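Local coordinates for protein beta-xylosidase (Uncultured organism, PDB 4MLG) that probably hydrolyses xylo-oligosaccharides, releasing xylose from their non-reducing ends, as a beta-xylosidase of glycoside hydrolase family 43, at residues A79-W84 with Q104-R109. Residues are numbered along the deposited sequence; the frame is centred on the assembly and turned at random.
Sequences AGRQLW and QNDIFR
R81 grips D106 side-on with two nitrogens, yet the two flat groups are far from coplanar, their planes standing 74° apart. The NE of R81 donates to D106 OD1 over 2.7 Å, meeting that oxygen on its syn side, while OD1 lies tilted out of the guanidinium plane. Its NH2 reaches D106 OD2 over 3.0 Å in a nearly straight bond, in the guanidinium plane but from above the carboxylate. CG of R81 sits between its backbone N and carbonyl carbon (chi1 58°), and the chain then runs extended to NE, carrying the head group across to the loop. NH1 forms a second salt bridge, with D44 from another part of the chain, while K102 lies close to NH2; the two acids probably offset this crowding of positive charge. Replacing R81 by an alanine would probably leave D106 without its charge partner on this strand and cut the tie between D44 and the 104-109 loop. Farther along, F108 pushes its CZ over the centre of one face of the W84 ring, 3.4 Å from W84 CD2. The ring planes are inclined at 48°, so the pair is oblique. F108 CE1 also lies 3.9 Å from the backbone O of Q82. The indole is further fixed by the bond from W84 NE1 to the carbonyl of F46, which also accepts from Q82 NE2. At the other end, Q104 CG rests 3.5 Å from the carbonyl O of A79. Strand 94-102 lies between strands 81-91 and 108-115, and G80 and R81 both face its K102 in a classic beta bulge. The side chains thus bridge across strand 94-102, an inner strand of the four-stranded antiparallel sheet, the arrangement of a blade in the family 43 beta-propeller.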
ATOM      1  N   ALA A  79      -5.427  -9.806   4.783  1.00 57.43           N
ATOM      2  CA  ALA A  79      -4.202 -10.574   4.980  1.00 57.38           C
ATOM      3  C   ALA A  79      -3.500 -11.000   3.697  1.00 58.08           C
ATOM      4  O   ALA A  79      -4.131 -11.442   2.735  1.00 59.09           O
ATOM      5  CB  ALA A  79      -4.471 -11.789   5.851  1.00 56.67           C
ATOM      6  N   GLY A  80      -2.180 -10.851   3.705  1.00 56.46           N
ATOM      7  CA  GLY A  80      -1.328 -11.393   2.668  1.00 55.09           C
ATOM      8  C   GLY A  80      -0.512 -12.520   3.268  1.00 56.13           C
ATOM      9  O   GLY A  80      -0.857 -13.691   3.117  1.00 58.89           O
ATOM     10  N   ARG A  81       0.560 -12.164   3.970  1.00 53.58           N
ATOM     11  CA  ARG A  81       1.402 -13.150   4.642  1.00 52.11           C
ATOM     12  C   ARG A  81       2.312 -12.524   5.697  1.00 52.28           C
ATOM     13  O   ARG A  81       2.527 -11.310   5.709  1.00 51.45           O
ATOM     14  CB  ARG A  81       2.244 -13.924   3.622  1.00 50.09           C
ATOM     15  CG  ARG A  81       3.138 -13.051   2.757  1.00 47.52           C
ATOM     16  CD  ARG A  81       3.743 -13.856   1.622  1.00 45.93           C
ATOM     17  NE  ARG A  81       4.587 -13.042   0.753  1.00 44.29           N
ATOM     18  CZ  ARG A  81       5.912 -12.995   0.831  1.00 42.92           C
ATOM     19  NH1 ARG A  81       6.549 -13.718   1.742  1.00 42.12           N
ATOM     20  NH2 ARG A  81       6.602 -12.229  -0.003  1.00 42.23           N
ATOM     21  N   GLN A  82       2.820 -13.375   6.588  1.00 52.02           N
ATOM     22  CA  GLN A  82       3.845 -13.009   7.569  1.00 49.04           C
ATOM     23  C   GLN A  82       3.383 -12.056   8.676  1.00 48.97           C
ATOM     24  O   GLN A  82       3.432 -10.836   8.521  1.00 48.16           O
ATOM     25  CB  GLN A  82       5.098 -12.467   6.868  1.00 47.12           C
ATOM     26  CG  GLN A  82       5.786 -13.488   5.970  1.00 48.41           C
ATOM     27  CD  GLN A  82       6.815 -12.863   5.049  1.00 49.00           C
ATOM     28  OE1 GLN A  82       6.492 -11.997   4.238  1.00 49.39           O
ATOM     29  NE2 GLN A  82       8.063 -13.299   5.171  1.00 49.35           N
ATOM     30  N   LEU A  83       2.942 -12.630   9.793  1.00 50.43           N
ATOM     31  CA  LEU A  83       2.643 -11.866  11.001  1.00 50.88           C
ATOM     32  C   LEU A  83       3.910 -11.697  11.824  1.00 51.00           C
ATOM     33  O   LEU A  83       4.343 -12.631  12.498  1.00 51.84           O
ATOM     34  CB  LEU A  83       1.600 -12.588  11.853  1.00 52.45           C
ATOM     35  CG  LEU A  83       0.124 -12.334  11.565  1.00 55.40           C
ATOM     36  CD1 LEU A  83      -0.740 -13.108  12.549  1.00 56.60           C
ATOM     37  CD2 LEU A  83      -0.179 -10.847  11.634  1.00 56.29           C
ATOM     38  N   TRP A  84       4.501 -10.509  11.780  1.00 50.63           N
ATOM     39  CA  TRP A  84       5.753 -10.273  12.488  1.00 51.88           C
ATOM     40  C   TRP A  84       5.537  -9.672  13.882  1.00 53.09           C
ATOM     41  O   TRP A  84       4.460  -9.816  14.460  1.00 54.41           O
ATOM     42  CB  TRP A  84       6.712  -9.436  11.631  1.00 52.16           C
ATOM     43  CG  TRP A  84       7.304 -10.218  10.480  1.00 52.31           C
ATOM     44  CD1 TRP A  84       6.971 -11.486  10.095  1.00 52.72           C
ATOM     45  CD2 TRP A  84       8.338  -9.789   9.581  1.00 52.92           C
ATOM     46  NE1 TRP A  84       7.727 -11.870   9.014  1.00 53.47           N
ATOM     47  CE2 TRP A  84       8.574 -10.847   8.679  1.00 53.81           C
ATOM     48  CE3 TRP A  84       9.084  -8.614   9.450  1.00 53.86           C
ATOM     49  CZ2 TRP A  84       9.524 -10.763   7.660  1.00 54.14           C
ATOM     50  CZ3 TRP A  84      10.027  -8.534   8.437  1.00 54.40           C
ATOM     51  CH2 TRP A  84      10.238  -9.602   7.556  1.00 54.18           C
ATOM     52  N   GLN A 104      -1.972  -7.787   0.396  1.00 51.12           N
ATOM     53  CA  GLN A 104      -2.076  -8.667  -0.760  1.00 51.36           C
ATOM     54  C   GLN A 104      -1.201  -8.186  -1.917  1.00 52.41           C
ATOM     55  O   GLN A 104      -1.207  -8.772  -3.000  1.00 53.32           O
ATOM     56  CB  GLN A 104      -3.538  -8.818  -1.176  1.00 50.47           C
ATOM     57  CG  GLN A 104      -4.386  -9.459  -0.091  1.00 51.72           C
ATOM     58  CD  GLN A 104      -5.868  -9.366  -0.368  1.00 55.74           C
ATOM     59  OE1 GLN A 104      -6.287  -9.018  -1.471  1.00 58.03           O
ATOM     60  NE2 GLN A 104      -6.676  -9.675   0.641  1.00 56.21           N
ATOM     61  N   ASN A 105      -0.444  -7.122  -1.672  1.00 52.32           N
ATOM     62  CA  ASN A 105       0.537  -6.630  -2.630  1.00 52.26           C
ATOM     63  C   ASN A 105       1.957  -6.808  -2.097  1.00 51.59           C
ATOM     64  O   ASN A 105       2.899  -6.190  -2.596  1.00 50.84           O
ATOM     65  CB  ASN A 105       0.279  -5.157  -2.950  1.00 52.30           C
ATOM     66  CG  ASN A 105      -1.080  -4.925  -3.580  1.00 54.07           C
ATOM     67  OD1 ASN A 105      -1.933  -4.242  -3.013  1.00 56.39           O
ATOM     68  ND2 ASN A 105      -1.286  -5.490  -4.764  1.00 53.18           N
ATOM     69  N   ASP A 106       2.093  -7.656  -1.079  1.00 50.96           N
ATOM     70  CA  ASP A 106       3.369  -7.895  -0.402  1.00 52.26           C
ATOM     71  C   ASP A 106       4.023  -6.620   0.134  1.00 51.10           C
ATOM     72  O   ASP A 106       5.247  -6.522   0.204  1.00 50.64           O
ATOM     73  CB  ASP A 106       4.348  -8.666  -1.298  1.00 53.54           C
ATOM     74  CG  ASP A 106       4.273 -10.169  -1.091  1.00 55.70           C
ATOM     75  OD1 ASP A 106       3.718 -10.605  -0.060  1.00 55.65           O
ATOM     76  OD2 ASP A 106       4.783 -10.916  -1.953  1.00 56.68           O
ATOM     77  N   ILE A 107       3.200  -5.646   0.510  1.00 48.93           N
ATOM     78  CA  ILE A 107       3.698  -4.426   1.132  1.00 47.13           C
ATOM     79  C   ILE A 107       3.357  -4.440   2.618  1.00 45.64           C
ATOM     80  O   ILE A 107       2.195  -4.621   2.989  1.00 45.12           O
ATOM     81  CB  ILE A 107       3.093  -3.170   0.480  1.00 47.71           C
ATOM     82  CG1 ILE A 107       3.361  -3.170  -1.025  1.00 48.42           C
ATOM     83  CG2 ILE A 107       3.654  -1.912   1.120  1.00 46.83           C
ATOM     84  CD1 ILE A 107       2.799  -1.964  -1.751  1.00 49.56           C
ATOM     85  N   PHE A 108       4.365  -4.259   3.467  1.00 43.70           N
ATOM     86  CA  PHE A 108       4.146  -4.313   4.909  1.00 42.87           C
ATOM     87  C   PHE A 108       3.251  -3.180   5.397  1.00 43.83           C
ATOM     88  O   PHE A 108       3.546  -2.003   5.194  1.00 42.91           O
ATOM     89  CB  PHE A 108       5.471  -4.328   5.679  1.00 42.03           C
ATOM     90  CG  PHE A 108       5.841  -5.683   6.216  1.00 41.83           C
ATOM     91  CD1 PHE A 108       5.061  -6.293   7.190  1.00 41.53           C
ATOM     92  CD2 PHE A 108       6.963  -6.350   5.751  1.00 41.61           C
ATOM     93  CE1 PHE A 108       5.393  -7.543   7.684  1.00 42.20           C
ATOM     94  CE2 PHE A 108       7.301  -7.599   6.243  1.00 43.18           C
ATOM     95  CZ  PHE A 108       6.514  -8.195   7.209  1.00 43.72           C
ATOM     96  N   ARG A 109       2.146  -3.559   6.028  1.00 45.89           N
ATOM     97  CA  ARG A 109       1.222  -2.605   6.623  1.00 48.55           C
ATOM     98  C   ARG A 109       1.047  -2.964   8.089  1.00 50.82           C
ATOM     99  O   ARG A 109       1.541  -3.998   8.544  1.00 50.63           O
ATOM    100  CB  ARG A 109      -0.132  -2.644   5.912  1.00 50.70           C
ATOM    101  CG  ARG A 109      -0.081  -2.353   4.419  1.00 51.43           C
ATOM    102  CD  ARG A 109       0.384  -0.934   4.137  1.00 53.43           C
ATOM    103  NE  ARG A 109       0.150  -0.547   2.749  1.00 55.61           N
ATOM    104  CZ  ARG A 109       0.444   0.648   2.247  1.00 56.61           C
ATOM    105  NH1 ARG A 109       0.991   1.579   3.017  1.00 56.81           N
ATOM    106  NH2 ARG A 109       0.194   0.915   0.971  1.00 56.25           N
TER